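Local coordinates for protein putative NAD-dependent epimerase/dehydratase (Bacillus halodurans, PDB 3E8X) that binds NADP through a Rossmann-type fold and is probably an NAD(P)-dependent epimerase, dehydratase or related short-chain oxidoreductase, though its substrate is unknown, at residues W109-T114 against R152-E157. Numbering follows the deposited sequence. Where two conformers were deposited one is given.
Sequences WGAIKT and RLADDE
Ala111 and Ala154 bring helices 100-121 and 145-160 together: their CB atoms lie 3.8 Å apart, and their CA atoms, at 6.2 Å, are the nearest pair between 109-114 and 152-157. Such a short CA separation is consistent with a methyl-to-methyl contact, with no longer side chain between the two backbones. Beneath this pair lies the sheet, since Ala111 also touches Phe90 and Met128 on strands 87-90 and 125-129.

One residue further on, Ile112 meets Glu157, the two side chains crossing at about a right angle. With chi1 at -175°, Glu157 CG stands opposite the backbone N, and the bend at chi2 (84°) then lays the methylene and carboxylate against both branches of the isoleucine. Ile112 CG1 is 3.8 Å from Glu157 CG, while Ile112 CG2 stands 3.8 Å from Glu157 OE2. The polar end is anchored separately, by a salt bridge from Glu157 OE1 to Arg160 of the same chain. Ile112 and Glu157 also pack on Leu153 and Arg160 of the second subunit, respectively, so this layer continues into the dimer interface.

Two neighbouring helices packed on parallel strands, with NADP about 10 Å from the Ala154 side chain, are characteristic of the Rossmann fold of the short-chain dehydrogenase/reductase superfamily, here consistent with an atypical member.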
loop_
_atom_site.group_PDB
_atom_site.type_symbol
_atom_site.label_atom_id
_atom_site.label_comp_id
_atom_site.label_asym_id
_atom_site.label_seq_id
_atom_site.Cartn_x
_atom_site.Cartn_y
_atom_site.Cartn_z
ATOM N N TRP A 109 3.384 -0.072 5.621
ATOM C CA TRP A 109 3.140 -1.364 6.244
ATOM C C TRP A 109 3.196 -1.216 7.755
ATOM O O TRP A 109 2.339 -1.729 8.438
ATOM C CB TRP A 109 4.137 -2.378 5.703
ATOM C CG TRP A 109 4.025 -3.778 6.191
ATOM C CD1 TRP A 109 4.995 -4.488 6.814
ATOM C CD2 TRP A 109 2.913 -4.670 6.035
ATOM N NE1 TRP A 109 4.556 -5.769 7.058
ATOM C CE2 TRP A 109 3.281 -5.900 6.596
ATOM C CE3 TRP A 109 1.646 -4.548 5.456
ATOM C CZ2 TRP A 109 2.427 -7.028 6.593
ATOM C CZ3 TRP A 109 0.799 -5.665 5.450
ATOM C CH2 TRP A 109 1.203 -6.886 6.036
ATOM N N GLY A 110 4.177 -0.466 8.268
ATOM C CA GLY A 110 4.277 -0.166 9.716
ATOM C C GLY A 110 3.036 0.493 10.301
ATOM O O GLY A 110 2.577 0.121 11.377
ATOM N N ALA A 111 2.491 1.471 9.580
ATOM C CA ALA A 111 1.271 2.158 9.955
ATOM C C ALA A 111 0.104 1.217 9.962
ATOM O O ALA A 111 -0.695 1.224 10.902
ATOM C CB ALA A 111 0.992 3.385 9.027
ATOM N N ILE A 112 0.006 0.397 8.919
ATOM C CA ILE A 112 -1.040 -0.618 8.825
ATOM C C ILE A 112 -1.024 -1.587 10.010
ATOM O O ILE A 112 -2.077 -1.859 10.600
ATOM C CB ILE A 112 -0.999 -1.405 7.479
ATOM C CG1 ILE A 112 -1.415 -0.460 6.316
ATOM C CG2 ILE A 112 -1.834 -2.719 7.613
ATOM C CD1 ILE A 112 -1.304 -1.080 4.851
ATOM N N LYS A 113 0.145 -2.083 10.374
ATOM C CA LYS A 113 0.268 -2.915 11.551
ATOM C C LYS A 113 -0.049 -2.170 12.862
ATOM O O LYS A 113 -0.560 -2.792 13.783
ATOM C CB LYS A 113 1.642 -3.590 11.598
ATOM C CG LYS A 113 1.948 -4.572 10.391
ATOM C CD LYS A 113 3.260 -5.320 10.518
ATOM C CE LYS A 113 4.490 -4.403 10.308
ATOM N NZ LYS A 113 5.831 -5.110 10.397
ATOM N N THR A 114 0.260 -0.869 12.971
ATOM C CA THR A 114 -0.027 -0.097 14.205
ATOM C C THR A 114 -1.528 0.064 14.398
ATOM O O THR A 114 -2.041 0.003 15.521
ATOM C CB THR A 114 0.624 1.331 14.216
ATOM O OG1 THR A 114 0.048 2.158 13.182
ATOM C CG2 THR A 114 2.118 1.239 14.055
ATOM N N ARG A 152 -0.829 8.134 1.570
ATOM C CA ARG A 152 -2.203 8.024 1.145
ATOM C C ARG A 152 -2.837 6.688 1.497
ATOM O O ARG A 152 -3.973 6.651 2.010
ATOM C CB ARG A 152 -2.316 8.282 -0.357
ATOM C CG ARG A 152 -3.650 7.881 -1.021
ATOM C CD ARG A 152 -4.896 8.590 -0.493
ATOM N NE ARG A 152 -6.051 8.249 -1.329
ATOM C CZ ARG A 152 -6.345 8.806 -2.500
ATOM N NH1 ARG A 152 -5.648 9.823 -2.969
ATOM N NH2 ARG A 152 -7.383 8.368 -3.196
ATOM N N LEU A 153 -2.131 5.596 1.202
ATOM C CA LEU A 153 -2.705 4.267 1.389
ATOM C C LEU A 153 -2.774 3.930 2.863
ATOM O O LEU A 153 -3.687 3.226 3.297
ATOM C CB LEU A 153 -1.951 3.214 0.592
ATOM C CG LEU A 153 -2.107 3.325 -0.920
ATOM C CD1 LEU A 153 -1.157 2.314 -1.609
ATOM C CD2 LEU A 153 -3.614 3.147 -1.372
ATOM N N ALA A 154 -1.842 4.458 3.646
ATOM C CA ALA A 154 -1.913 4.311 5.110
ATOM C C ALA A 154 -3.098 5.085 5.663
ATOM O O ALA A 154 -3.821 4.594 6.519
ATOM C CB ALA A 154 -0.573 4.735 5.784
ATOM N N ASP A 155 -3.325 6.295 5.148
ATOM C CA ASP A 155 -4.483 7.090 5.522
ATOM C C ASP A 155 -5.775 6.367 5.217
ATOM O O ASP A 155 -6.710 6.392 6.019
ATOM C CB ASP A 155 -4.476 8.465 4.795
ATOM C CG ASP A 155 -3.428 9.423 5.335
ATOM O OD1 ASP A 155 -2.816 9.108 6.388
ATOM O OD2 ASP A 155 -3.224 10.499 4.705
ATOM N N ASP A 156 -5.838 5.719 4.062
ATOM C CA ASP A 156 -7.052 4.977 3.680
ATOM C C ASP A 156 -7.335 3.759 4.562
ATOM O O ASP A 156 -8.471 3.480 4.878
ATOM C CB ASP A 156 -6.995 4.571 2.206
ATOM C CG ASP A 156 -7.163 5.758 1.263
ATOM O OD1 ASP A 156 -7.534 6.887 1.703
ATOM O OD2 ASP A 156 -6.871 5.575 0.074
ATOM N N GLU A 157 -6.291 3.064 4.969
ATOM C CA GLU A 157 -6.420 1.984 5.933
ATOM C C GLU A 157 -7.041 2.479 7.269
ATOM O O GLU A 157 -7.933 1.859 7.834
ATOM C CB GLU A 157 -5.047 1.336 6.166
ATOM C CG GLU A 157 -5.098 0.113 7.066
ATOM C CD GLU A 157 -5.459 -1.189 6.335
ATOM O OE1 GLU A 157 -5.602 -1.246 5.074
ATOM O OE2 GLU A 157 -5.514 -2.200 7.060
#